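Local atomic coordinates of cephalosporin acylase (Bacillus halodurans, PDB entry 2NLZ), a protein that probably hydrolyses amide bonds of cephalosporin side chains or of gamma-glutamyl compounds, like other N-terminal nucleophile hydrolases of the gamma-glutamyltranspeptidase family. Residues M25-Q30 and Q513-D518; P31-A36 and I52-A57; G44-D49 and T363-G368; V264-P269 and T420-F425; T358-T363 and M370-Q375. The protein carries 1 engineered substitution. All coordinates share one frame; numbering follows the deposited sequence.

Interaction 1. Residues M25-Q30 and Q513-D518; sequences MVATSQ and QIIWRD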
# COMPACT_ATOMS: atom_id res chain seq x y z
N MET D 25 17.29 -28.49 -8.66
CA MET D 25 16.64 -27.20 -8.77
C MET D 25 17.37 -26.31 -9.76
O MET D 25 18.61 -26.24 -9.77
CB MET D 25 16.58 -26.51 -7.41
CG MET D 25 15.73 -25.24 -7.39
SD MET D 25 15.60 -24.53 -5.74
CE MET D 25 14.31 -25.53 -5.04
N VAL D 26 16.60 -25.65 -10.62
CA VAL D 26 17.16 -24.70 -11.57
C VAL D 26 16.40 -23.40 -11.42
O VAL D 26 15.17 -23.40 -11.34
CB VAL D 26 17.05 -25.23 -13.01
CG1 VAL D 26 17.60 -24.22 -13.99
CG2 VAL D 26 17.81 -26.51 -13.15
N ALA D 27 17.15 -22.30 -11.36
CA ALA D 27 16.58 -20.98 -11.19
C ALA D 27 17.23 -20.00 -12.16
O ALA D 27 18.43 -19.71 -12.09
CB ALA D 27 16.73 -20.51 -9.75
N THR D 28 16.41 -19.49 -13.07
CA THR D 28 16.90 -18.57 -14.09
C THR D 28 15.79 -17.67 -14.65
O THR D 28 14.60 -17.82 -14.32
CB THR D 28 17.62 -19.31 -15.24
OG1 THR D 28 18.29 -18.36 -16.08
CG2 THR D 28 16.62 -20.16 -16.05
N SER D 29 16.20 -16.75 -15.53
CA SER D 29 15.34 -15.71 -16.05
C SER D 29 14.51 -16.11 -17.27
O SER D 29 13.82 -15.27 -17.84
CB SER D 29 16.20 -14.50 -16.41
OG SER D 29 17.10 -14.83 -17.44
N GLN D 30 14.57 -17.37 -17.68
CA GLN D 30 13.72 -17.79 -18.80
C GLN D 30 13.18 -19.18 -18.52
O GLN D 30 13.97 -20.11 -18.40
CB GLN D 30 14.52 -17.79 -20.09
CG GLN D 30 13.72 -17.36 -21.31
CD GLN D 30 13.22 -15.92 -21.21
OE1 GLN D 30 12.07 -15.63 -21.54
NE2 GLN D 30 14.09 -15.01 -20.75
N GLN D 513 18.57 -14.55 -8.74
CA GLN D 513 18.14 -15.91 -8.42
C GLN D 513 18.93 -16.40 -7.22
O GLN D 513 20.12 -16.07 -7.05
CB GLN D 513 18.35 -16.88 -9.59
CG GLN D 513 18.12 -16.31 -10.99
CD GLN D 513 16.67 -16.21 -11.36
OE1 GLN D 513 16.27 -15.32 -12.12
NE2 GLN D 513 15.85 -17.11 -10.81
N ILE D 514 18.27 -17.18 -6.37
CA ILE D 514 18.87 -17.72 -5.18
C ILE D 514 18.40 -19.17 -5.02
O ILE D 514 17.23 -19.47 -5.20
CB ILE D 514 18.47 -16.89 -3.92
CG1 ILE D 514 19.18 -15.53 -3.90
CG2 ILE D 514 18.80 -17.64 -2.63
CD1 ILE D 514 18.61 -14.53 -2.89
N ILE D 515 19.35 -20.05 -4.73
CA ILE D 515 19.05 -21.38 -4.19
C ILE D 515 19.85 -21.56 -2.90
O ILE D 515 21.08 -21.48 -2.93
CB ILE D 515 19.41 -22.51 -5.19
CG1 ILE D 515 18.61 -22.39 -6.48
CG2 ILE D 515 19.08 -23.85 -4.59
CD1 ILE D 515 19.00 -23.40 -7.53
N TRP D 516 19.17 -21.78 -1.78
CA TRP D 516 19.85 -22.13 -0.53
C TRP D 516 19.65 -23.59 -0.15
O TRP D 516 18.54 -24.12 -0.21
CB TRP D 516 19.43 -21.26 0.68
CG TRP D 516 19.65 -19.75 0.60
CD1 TRP D 516 18.83 -18.80 1.12
CD2 TRP D 516 20.75 -19.03 -0.00
NE1 TRP D 516 19.32 -17.54 0.87
CE2 TRP D 516 20.50 -17.65 0.19
CE3 TRP D 516 21.91 -19.42 -0.68
CZ2 TRP D 516 21.37 -16.65 -0.29
CZ3 TRP D 516 22.78 -18.42 -1.16
CH2 TRP D 516 22.50 -17.05 -0.95
N ARG D 517 20.74 -24.25 0.23
CA ARG D 517 20.68 -25.60 0.74
C ARG D 517 20.89 -25.61 2.25
O ARG D 517 21.89 -25.11 2.75
CB ARG D 517 21.75 -26.47 0.10
CG ARG D 517 22.00 -27.74 0.90
CD ARG D 517 23.36 -28.36 0.66
NE ARG D 517 23.15 -29.53 -0.17
CZ ARG D 517 23.15 -30.79 0.22
NH1 ARG D 517 22.88 -31.71 -0.69
NH2 ARG D 517 23.42 -31.16 1.47
N ASP D 518 19.93 -26.20 2.96
CA ASP D 518 20.05 -26.46 4.39
C ASP D 518 21.12 -27.54 4.61
O ASP D 518 20.98 -28.65 4.09
CB ASP D 518 18.70 -26.92 4.94
CG ASP D 518 18.66 -26.92 6.46
OD1 ASP D 518 17.86 -26.15 7.01
OD2 ASP D 518 19.41 -27.71 7.09

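Interaction 2. Residues P31-A36 and I52-A57; sequences PLAAQA and IATATA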
# COMPACT_ATOMS: atom_id res chain seq x y z
N PRO D 31 11.84 -19.32 -18.41
CA PRO D 31 11.23 -20.56 -17.90
C PRO D 31 11.61 -21.81 -18.70
O PRO D 31 11.86 -22.87 -18.11
CB PRO D 31 9.72 -20.28 -18.00
CG PRO D 31 9.61 -18.80 -18.03
CD PRO D 31 10.82 -18.33 -18.78
N LEU D 32 11.67 -21.67 -20.03
CA LEU D 32 12.14 -22.74 -20.91
C LEU D 32 13.63 -23.05 -20.74
O LEU D 32 14.07 -24.14 -21.06
CB LEU D 32 11.85 -22.40 -22.37
CG LEU D 32 10.38 -22.19 -22.77
CD1 LEU D 32 10.33 -21.56 -24.14
CD2 LEU D 32 9.57 -23.48 -22.74
N ALA D 33 14.41 -22.08 -20.26
CA ALA D 33 15.82 -22.33 -19.96
C ALA D 33 15.94 -23.18 -18.71
O ALA D 33 16.70 -24.15 -18.67
CB ALA D 33 16.60 -21.02 -19.80
N ALA D 34 15.16 -22.83 -17.68
CA ALA D 34 15.05 -23.66 -16.49
C ALA D 34 14.61 -25.08 -16.86
O ALA D 34 15.13 -26.07 -16.33
CB ALA D 34 14.08 -23.03 -15.49
N GLN D 35 13.68 -25.16 -17.80
CA GLN D 35 13.19 -26.43 -18.31
C GLN D 35 14.30 -27.29 -18.91
O GLN D 35 14.29 -28.50 -18.75
CB GLN D 35 12.06 -26.20 -19.32
CG GLN D 35 11.17 -27.41 -19.60
CD GLN D 35 10.33 -27.84 -18.40
OE1 GLN D 35 10.17 -27.10 -17.42
NE2 GLN D 35 9.77 -29.04 -18.48
N ALA D 36 15.25 -26.64 -19.58
CA ALA D 36 16.40 -27.31 -20.16
C ALA D 36 17.25 -27.98 -19.09
O ALA D 36 17.60 -29.15 -19.21
CB ALA D 36 17.24 -26.33 -20.99
N ILE D 52 25.10 -25.71 -17.75
CA ILE D 52 25.48 -25.59 -19.16
C ILE D 52 24.24 -25.66 -20.04
O ILE D 52 24.08 -24.88 -20.96
CB ILE D 52 26.53 -26.65 -19.55
CG1 ILE D 52 27.80 -26.50 -18.71
CG2 ILE D 52 26.90 -26.53 -21.02
CD1 ILE D 52 28.69 -27.73 -18.69
N ALA D 53 23.33 -26.57 -19.71
CA ALA D 53 22.08 -26.68 -20.46
C ALA D 53 21.34 -25.36 -20.49
O ALA D 53 20.97 -24.85 -21.55
CB ALA D 53 21.20 -27.77 -19.87
N THR D 54 21.16 -24.79 -19.31
CA THR D 54 20.45 -23.54 -19.12
C THR D 54 21.18 -22.35 -19.75
O THR D 54 20.54 -21.45 -20.27
CB THR D 54 20.26 -23.29 -17.62
OG1 THR D 54 19.78 -24.49 -17.00
CG2 THR D 54 19.26 -22.17 -17.40
N ALA D 55 22.51 -22.35 -19.68
CA ALA D 55 23.30 -21.23 -20.19
C ALA D 55 23.17 -21.15 -21.69
O ALA D 55 22.86 -20.09 -22.25
CB ALA D 55 24.75 -21.37 -19.79
N THR D 56 23.38 -22.29 -22.34
CA THR D 56 23.31 -22.39 -23.79
C THR D 56 21.89 -22.16 -24.28
O THR D 56 21.69 -21.61 -25.36
CB THR D 56 23.82 -23.75 -24.32
OG1 THR D 56 23.19 -24.82 -23.59
CG2 THR D 56 25.32 -23.86 -24.15
N ALA D 57 20.91 -22.60 -23.49
CA ALA D 57 19.50 -22.34 -23.78
C ALA D 57 19.21 -20.85 -23.82
O ALA D 57 18.56 -20.38 -24.75
CB ALA D 57 18.60 -23.04 -22.78

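Interaction 3. Residues G44-D49 and T363-G368; sequences GGNAID and TADGDG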
# COMPACT_ATOMS: atom_id res chain seq x y z
N GLY D 44 20.19 -37.81 -16.51
CA GLY D 44 21.34 -38.26 -15.73
C GLY D 44 22.38 -37.20 -15.44
O GLY D 44 23.45 -37.52 -14.91
N GLY D 45 22.08 -35.95 -15.79
CA GLY D 45 23.03 -34.85 -15.60
C GLY D 45 23.03 -34.32 -14.19
O GLY D 45 22.04 -34.46 -13.48
N ASN D 46 24.16 -33.75 -13.77
CA ASN D 46 24.27 -33.12 -12.47
C ASN D 46 24.10 -31.60 -12.60
O ASN D 46 23.82 -31.10 -13.68
CB ASN D 46 25.59 -33.50 -11.77
CG ASN D 46 26.83 -33.14 -12.59
OD1 ASN D 46 26.90 -32.10 -13.25
ND2 ASN D 46 27.83 -34.01 -12.52
N ALA D 47 24.29 -30.88 -11.50
CA ALA D 47 24.03 -29.45 -11.45
C ALA D 47 24.88 -28.67 -12.47
O ALA D 47 24.42 -27.67 -13.02
CB ALA D 47 24.26 -28.92 -10.04
N ILE D 48 26.10 -29.15 -12.71
CA ILE D 48 27.00 -28.53 -13.68
C ILE D 48 26.43 -28.72 -15.09
O ILE D 48 26.29 -27.75 -15.85
CB ILE D 48 28.43 -29.12 -13.60
CG1 ILE D 48 29.11 -28.74 -12.28
CG2 ILE D 48 29.29 -28.64 -14.76
CD1 ILE D 48 28.97 -29.78 -11.17
N ASP D 49 26.08 -29.96 -15.42
CA ASP D 49 25.45 -30.25 -16.70
C ASP D 49 24.27 -29.32 -16.90
O ASP D 49 24.18 -28.64 -17.92
CB ASP D 49 25.00 -31.70 -16.76
CG ASP D 49 26.15 -32.68 -16.85
OD1 ASP D 49 26.99 -32.54 -17.77
OD2 ASP D 49 26.19 -33.59 -16.00
N THR D 363 21.90 -23.44 -10.21
CA THR D 363 21.51 -24.84 -10.19
C THR D 363 22.08 -25.58 -8.97
O THR D 363 23.16 -25.27 -8.47
CB THR D 363 22.00 -25.56 -11.44
OG1 THR D 363 23.38 -25.23 -11.64
CG2 THR D 363 21.22 -25.12 -12.67
N ALA D 364 21.32 -26.57 -8.51
CA ALA D 364 21.75 -27.45 -7.44
C ALA D 364 21.14 -28.85 -7.63
O ALA D 364 20.04 -28.97 -8.21
CB ALA D 364 21.37 -26.88 -6.09
N ASP D 365 21.83 -29.88 -7.16
CA ASP D 365 21.30 -31.24 -7.23
C ASP D 365 21.27 -31.97 -5.89
O ASP D 365 21.64 -31.40 -4.85
CB ASP D 365 22.04 -32.08 -8.29
CG ASP D 365 23.52 -32.27 -8.00
OD1 ASP D 365 23.92 -32.28 -6.81
OD2 ASP D 365 24.30 -32.45 -8.96
N GLY D 366 20.82 -33.22 -5.92
CA GLY D 366 20.72 -34.05 -4.73
C GLY D 366 22.05 -34.51 -4.16
O GLY D 366 22.16 -34.72 -2.97
N ASP D 367 23.06 -34.63 -5.03
CA ASP D 367 24.39 -35.12 -4.64
C ASP D 367 25.32 -34.04 -4.10
O ASP D 367 26.53 -34.23 -4.04
CB ASP D 367 25.07 -35.81 -5.83
CG ASP D 367 24.23 -36.93 -6.43
OD1 ASP D 367 23.83 -37.84 -5.68
OD2 ASP D 367 23.97 -36.90 -7.65
N GLY D 368 24.75 -32.89 -3.72
CA GLY D 368 25.52 -31.81 -3.11
C GLY D 368 26.31 -30.94 -4.07
O GLY D 368 27.19 -30.19 -3.63

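Interaction 4. Residues V264-P269 and T420-F425; sequences VWEIPP and TIIPGF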
# COMPACT_ATOMS: atom_id res chain seq x y z
N VAL D 264 31.16 -15.05 2.24
CA VAL D 264 30.64 -14.57 0.97
C VAL D 264 31.71 -14.71 -0.11
O VAL D 264 32.77 -14.09 -0.02
CB VAL D 264 30.18 -13.11 1.08
CG1 VAL D 264 29.49 -12.68 -0.19
CG2 VAL D 264 29.25 -12.94 2.25
N TRP D 265 31.42 -15.50 -1.14
CA TRP D 265 32.41 -15.79 -2.17
C TRP D 265 32.15 -15.05 -3.48
O TRP D 265 31.00 -14.90 -3.91
CB TRP D 265 32.47 -17.29 -2.45
CG TRP D 265 32.88 -18.07 -1.27
CD1 TRP D 265 32.06 -18.60 -0.32
CD2 TRP D 265 34.22 -18.44 -0.90
NE1 TRP D 265 32.81 -19.28 0.62
CE2 TRP D 265 34.13 -19.20 0.29
CE3 TRP D 265 35.48 -18.21 -1.47
CZ2 TRP D 265 35.26 -19.72 0.93
CZ3 TRP D 265 36.60 -18.73 -0.82
CH2 TRP D 265 36.48 -19.48 0.37
N GLU D 266 33.23 -14.57 -4.09
CA GLU D 266 33.18 -13.99 -5.41
C GLU D 266 34.37 -14.52 -6.23
O GLU D 266 35.36 -15.02 -5.66
CB GLU D 266 33.28 -12.46 -5.33
CG GLU D 266 32.18 -11.76 -4.54
CD GLU D 266 30.86 -11.61 -5.29
OE1 GLU D 266 30.85 -11.73 -6.54
OE2 GLU D 266 29.84 -11.35 -4.62
N ILE D 267 34.27 -14.44 -7.55
CA ILE D 267 35.42 -14.59 -8.44
C ILE D 267 36.39 -13.44 -8.17
O ILE D 267 35.96 -12.29 -8.03
CB ILE D 267 34.97 -14.55 -9.92
CG1 ILE D 267 34.04 -15.73 -10.25
CG2 ILE D 267 36.18 -14.46 -10.87
CD1 ILE D 267 34.62 -17.12 -9.96
N PRO D 268 37.71 -13.73 -8.08
CA PRO D 268 38.77 -12.72 -7.94
C PRO D 268 38.89 -11.80 -9.16
O PRO D 268 38.38 -12.14 -10.22
CB PRO D 268 40.04 -13.57 -7.79
CG PRO D 268 39.71 -14.82 -8.46
CD PRO D 268 38.28 -15.09 -8.10
N PRO D 269 39.55 -10.64 -8.99
CA PRO D 269 39.84 -9.65 -10.01
C PRO D 269 40.10 -10.12 -11.44
O PRO D 269 40.47 -11.28 -11.68
CB PRO D 269 41.06 -8.94 -9.45
CG PRO D 269 40.72 -8.85 -8.02
CD PRO D 269 40.05 -10.17 -7.68
N THR D 420 31.97 -6.82 -15.28
CA THR D 420 30.82 -6.53 -14.42
C THR D 420 30.04 -7.75 -13.94
O THR D 420 29.44 -7.74 -12.87
CB THR D 420 29.82 -5.59 -15.12
OG1 THR D 420 29.43 -6.15 -16.38
CG2 THR D 420 30.45 -4.21 -15.31
N ILE D 421 30.04 -8.78 -14.78
CA ILE D 421 29.47 -10.07 -14.49
C ILE D 421 30.09 -10.71 -13.25
O ILE D 421 31.30 -10.97 -13.21
CB ILE D 421 29.77 -10.98 -15.67
CG1 ILE D 421 28.79 -10.76 -16.79
CG2 ILE D 421 29.70 -12.44 -15.29
CD1 ILE D 421 29.12 -11.74 -17.89
N ILE D 422 29.28 -10.97 -12.24
CA ILE D 422 29.77 -11.58 -11.01
C ILE D 422 28.82 -12.63 -10.40
O ILE D 422 27.72 -12.32 -9.94
CB ILE D 422 30.17 -10.50 -9.93
CG1 ILE D 422 28.99 -9.62 -9.50
CG2 ILE D 422 31.35 -9.64 -10.43
CD1 ILE D 422 29.24 -8.80 -8.24
N PRO D 423 29.26 -13.90 -10.42
CA PRO D 423 28.48 -14.95 -9.78
C PRO D 423 28.90 -15.07 -8.32
O PRO D 423 30.10 -15.03 -8.00
CB PRO D 423 28.88 -16.20 -10.55
CG PRO D 423 30.30 -15.93 -11.01
CD PRO D 423 30.50 -14.42 -11.02
N GLY D 424 27.93 -15.22 -7.43
CA GLY D 424 28.24 -15.27 -6.01
C GLY D 424 27.96 -16.62 -5.42
O GLY D 424 27.14 -17.38 -5.93
N PHE D 425 28.66 -16.93 -4.33
CA PHE D 425 28.36 -18.13 -3.56
C PHE D 425 28.42 -17.87 -2.06
O PHE D 425 29.29 -17.14 -1.59
CB PHE D 425 29.31 -19.26 -3.92
CG PHE D 425 28.71 -20.63 -3.75
CD1 PHE D 425 28.14 -21.29 -4.83
CD2 PHE D 425 28.71 -21.27 -2.50
CE1 PHE D 425 27.59 -22.55 -4.69
CE2 PHE D 425 28.15 -22.53 -2.35
CZ PHE D 425 27.60 -23.18 -3.45
O HOH W 1 31.84 -13.12 -8.31

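Interaction 5. Residues T358-T363 and M370-Q375; sequences TVYLAT and MVSFIQ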
# COMPACT_ATOMS: atom_id res chain seq x y z
N THR D 358 22.80 -9.33 -19.58
CA THR D 358 23.39 -10.37 -18.73
C THR D 358 22.33 -11.41 -18.35
O THR D 358 21.16 -11.08 -18.17
CB THR D 358 24.01 -9.76 -17.45
OG1 THR D 358 24.90 -8.68 -17.81
CG2 THR D 358 24.79 -10.79 -16.66
N VAL D 359 22.73 -12.67 -18.25
CA VAL D 359 21.83 -13.70 -17.73
C VAL D 359 22.44 -14.38 -16.51
O VAL D 359 23.59 -14.82 -16.54
CB VAL D 359 21.40 -14.76 -18.81
CG1 VAL D 359 20.45 -14.14 -19.82
CG2 VAL D 359 22.59 -15.36 -19.53
N TYR D 360 21.68 -14.43 -15.43
CA TYR D 360 22.11 -15.18 -14.25
C TYR D 360 21.27 -16.43 -14.07
O TYR D 360 20.12 -16.51 -14.51
CB TYR D 360 22.15 -14.32 -12.97
CG TYR D 360 22.61 -15.14 -11.79
CD1 TYR D 360 23.93 -15.53 -11.68
CD2 TYR D 360 21.71 -15.59 -10.82
CE1 TYR D 360 24.36 -16.33 -10.63
CE2 TYR D 360 22.13 -16.39 -9.77
CZ TYR D 360 23.46 -16.76 -9.68
OH TYR D 360 23.90 -17.55 -8.65
N LEU D 361 21.86 -17.42 -13.41
CA LEU D 361 21.39 -18.78 -13.43
C LEU D 361 21.92 -19.45 -12.17
O LEU D 361 23.07 -19.20 -11.76
CB LEU D 361 21.99 -19.43 -14.69
CG LEU D 361 22.01 -20.87 -15.14
CD1 LEU D 361 22.69 -20.83 -16.48
CD2 LEU D 361 22.78 -21.78 -14.19
N ALA D 362 21.10 -20.29 -11.54
CA ALA D 362 21.58 -21.06 -10.41
C ALA D 362 21.02 -22.46 -10.44
O ALA D 362 19.83 -22.66 -10.69
CB ALA D 362 21.24 -20.39 -9.10
N THR D 363 21.90 -23.44 -10.21
CA THR D 363 21.51 -24.84 -10.19
C THR D 363 22.08 -25.58 -8.97
O THR D 363 23.16 -25.27 -8.47
CB THR D 363 22.00 -25.56 -11.44
OG1 THR D 363 23.38 -25.23 -11.64
CG2 THR D 363 21.22 -25.12 -12.67
N MET D 370 26.39 -27.72 -6.69
CA MET D 370 25.72 -26.43 -6.78
C MET D 370 26.52 -25.49 -7.67
O MET D 370 27.77 -25.48 -7.59
CB MET D 370 25.57 -25.79 -5.40
CG MET D 370 24.73 -26.61 -4.43
SD MET D 370 23.80 -25.67 -3.22
CE MET D 370 25.07 -25.43 -2.00
N VAL D 371 25.84 -24.72 -8.52
CA VAL D 371 26.56 -23.74 -9.36
C VAL D 371 25.90 -22.37 -9.48
O VAL D 371 24.69 -22.25 -9.64
CB VAL D 371 27.01 -24.32 -10.75
CG1 VAL D 371 26.18 -25.52 -11.16
CG2 VAL D 371 27.02 -23.23 -11.86
N SER D 372 26.74 -21.35 -9.37
CA SER D 372 26.42 -19.97 -9.70
C SER D 372 27.03 -19.68 -11.07
O SER D 372 28.25 -19.67 -11.21
CB SER D 372 27.05 -19.06 -8.66
OG SER D 372 26.65 -17.71 -8.79
N PHE D 373 26.19 -19.46 -12.08
CA PHE D 373 26.66 -19.24 -13.44
C PHE D 373 26.10 -17.96 -13.99
O PHE D 373 24.92 -17.67 -13.81
CB PHE D 373 26.22 -20.38 -14.38
CG PHE D 373 26.90 -20.35 -15.72
CD1 PHE D 373 28.08 -21.05 -15.93
CD2 PHE D 373 26.35 -19.63 -16.78
CE1 PHE D 373 28.71 -21.02 -17.17
CE2 PHE D 373 26.98 -19.59 -18.03
CZ PHE D 373 28.15 -20.30 -18.23
N ILE D 374 26.93 -17.22 -14.72
CA ILE D 374 26.52 -15.97 -15.30
C ILE D 374 27.27 -15.71 -16.62
O ILE D 374 28.47 -15.98 -16.72
CB ILE D 374 26.71 -14.85 -14.26
CG1 ILE D 374 26.10 -13.53 -14.72
CG2 ILE D 374 28.15 -14.71 -13.89
CD1 ILE D 374 25.80 -12.60 -13.58
N GLN D 375 26.56 -15.24 -17.65
CA GLN D 375 27.22 -14.85 -18.91
C GLN D 375 26.57 -13.63 -19.55
O GLN D 375 25.39 -13.40 -19.36
CB GLN D 375 27.31 -16.02 -19.92
CG GLN D 375 26.00 -16.47 -20.51
CD GLN D 375 26.12 -17.69 -21.38
OE1 GLN D 375 26.98 -18.54 -21.16
NE2 GLN D 375 25.25 -17.79 -22.37

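Interaction 1. Residues M25-Q30 and Q513-D518
Met-25 holds CG anti to its backbone N (chi1 -171°) and turns only at the last bond, which lays its thioether alongside the branches of Ile-515. The two chains slide past each other in opposite directions, with SD of Met-25 3.7 Å from CG2 of Ile-515. CD1 of the isoleucine lies 3.8 Å from Met-25 CG. Gln-513 folds back at chi2 (-79°), and its amide comes to rest against the main chain of Ala-27 to Ser-29. There CD of Gln-513 is 3.6 Å from Thr-28 CA, and its NE2 is 3.7 Å from Ala-27 CB. The segments of strands 24-28 and 512-517 run nearly antiparallel (159°), their axes 6.8 Å apart at closest, and no hydrogen bond links them. They meet through side chains, consistent with the facing sheets of the alpha-beta-beta-alpha sandwich of N-terminal nucleophile hydrolases. Between the two ends, Ala-27 CB sits 4.2 Å from Ile-515 CG1, its small methyl filling the middle of the interface. The polar end of Gln-513 is held from its own side, where NE2 bonds to Thr-528 OG1. A leucine in place of Gln-513 would probably leave Thr-528 OG1 without this amide partner and lose the flat group lying along the main chain at Thr-28. On strand 24-28, Thr-28 OG1 bonds to Tyr-360 O, and Ser-29 OG to Glu-62.

Interaction 2. Residues P31-A36 and I52-A57
Ala-33 and Thr-54 form the close part of this helix pair, where their CA atoms come within 4.9 Å. Thr-54 holds CG2 anti to the backbone N, which lays that methyl over the main chain of the opposite helix, 3.5 Å from Ala-33 O and 3.8 Å from Ala-33 CB. Its hydroxyl is engaged within its own helix, OG1 bonding to Ala-50 O. One turn on, Ala-57 CB fits between two partners, 4.0 Å from Ala-33 CA and 4.0 Å from Ala-36 CB. The methyls of Ala-36 and Ala-53 are farther apart, with Ala-36 CB 4.4 Å from Ala-53 CB, though the latter still rests against the Ala-36 carbonyl. On the partly exposed side, Pro-31 and Leu-32 take no part in the contact with residues 52-57; Leu-32 packs instead on Tyr-148, on Leu-61 farther along helix 47-61, and on Ala-538 of the second subunit. The helical segments 31-36 and 52-57 form an antiparallel pair crossing at 147°, with axes 7.7 Å apart. They belong to a helical layer of the sandwich and cover strand 24-28, whose Thr-28 touches Ala-33, Ala-34 and Thr-54. With no hydrogen bond between the segments, the close approach rests on methyl groups and main chain, and the small size of alanine is what lets the helices come so near.

Interaction 3. Residues G44-D49 and T363-G368
The carboxylate of Asp-365 takes the amide of Ala-47 at OD2, on the anti side and 34° out of the carboxylate plane. Ala-47 is the first residue of helix 47-61, so a strand end here meets a helix N-terminus. That bond, Ala-47 N to Asp-365 OD2, measures 3.0 Å. The amide of Asn-46 is the other flat group: its OD1 receives Asp-49 N at 3.2 Å, the donor tilted 19° from the carbonyl plane, and Ile-48 N more weakly. In return Asn-46 N bonds to Asp-49 OD2 at 3.0 Å, which completes a capping box. Asn-46 ND2 is held by Tyr-133 O, while Asp-49 has further bonds to the amides of Asn-135 and Leu-136. Asp-365 thus adds a second acceptor to the one supplied by the N-cap, and its negative charge probably suits the positive end of the helix dipole. Its other oxygen, OD1, bonds to Asn-369 N, just past the type I turn from Asp-365 to Gly-368. An alanine at Asp-365 would probably leave Ala-47 N and Asn-369 N without their acceptor and untie the turn from the helix. Ala-47 CB lies 3.9 Å from Ala-364 CA, over the strand backbone. On the side of Ala-47 away from Asp-365, Thr-363 OG1 donates to Ala-47 O at 3.0 Å, although the place of that hydroxyl is less sure.

Interaction 4. Residues V264-P269 and T420-F425
Trp-265 and Phe-425 form an antiparallel hydrogen-bonded pair in which both main-chain amides and both carbonyls find partners. Trp-265 N donates to Phe-425 O at 2.7 Å, nearly along the C=O axis. The return bond from Phe-425 N to Trp-265 O is 3.1 Å long, with the donor tilted 35° from the carbonyl plane. Trp-265 O also receives a CA-H...O contact from Gly-424. Phe-425 O also lies in plane at the edge of the Trp-265 ring, 3.4 Å from CD1. Past this pair the two chains draw apart, the CA atoms of Ile-267 and Ile-422 being 6.9 Å from each other, and a water stands between them. It accepts from Ile-267 N at 2.9 Å and donates to Pro-423 O at 2.6 Å, its other proton going to Glu-266 OE1. Glu-266 reaches that water because its chain bends at chi2 (-78°), and OE2 is taken by His-448 ND1 of helix 444-457. Ile-422 packs beside the carboxylate, its CB 3.7 Å from Glu-266 OE1. Next to the water, the chains of Ile-267 and Pro-423 cross at about a right angle, CG1 of the isoleucine 3.8 Å from CG of the proline. Pro-423 has no N-H with which to return a bond to the other chain; through the water and Glu-266, buried polar groups are satisfied where direct pairing has ended.

Interaction 5. Residues T358-T363 and M370-Q375
Ser-372 OG accepts from Tyr-360 OH at 2.8 Å, although the place of that tyrosine oxygen is less sure. The serine hydroxyl also bonds to Gly-424 O, with Phe-436 O as a second, weak partner for its one proton, so it ties its hairpin to strands 424-428 and 431-438, which pack against this face. Tyr-360 stretches away from its backbone with CG anti to N (chi1 -180°) and brings its ring diagonally toward Ser-372. The serine OG and Ile-374 CB both lie in plane at the ring edge, the latter 3.9 Å from CD1 of Tyr-360. Strands 359-365 and 370-376 form an antiparallel beta hairpin, with segment axes 4.9 Å apart at closest. Among its backbone bonds are Val-371 N to Thr-363 O at 2.7 Å and Val-359 N to Gln-375 O at 3.0 Å. One face, with Tyr-360, Ala-362 and Ser-372, packs on Pro-435 of strand 431-438. The other turns to helix 47-61: Leu-361 crosses Phe-373 obliquely, its CD2 3.7 Å from the phenylalanine CB, while Leu-361 touches Thr-54 and Phe-373 touches Ala-55. Farther along, Val-359 and Gln-375 lie side by side, and the amide of Gln-375 is tied to Trp-126 NE1 and Asn-66 OD1.

Overall arrangement
Interaction 5 lies nearest the centre of the chain, about 8 Å from it, and touches the other four. Its hairpin neighbours strand 24-28 of interaction 1, with the two centres about 9 Å apart; Ala-27 N and Ala-362 O probably bond there. Interactions 2 and 3 share helix 47-61, which covers that same layer of strands, and Thr-363 belongs to both 3 and 5. Interaction 4 stands on the other side of the hairpin, about 21 Å from interactions 2 and 3 between centres. Along the chain, interaction 1 encloses all the rest, and interaction 5 is nested inside interaction 4. Distant sequence regions are thereby built into one helix-strand-strand arrangement, as expected of N-terminal nucleophile hydrolases.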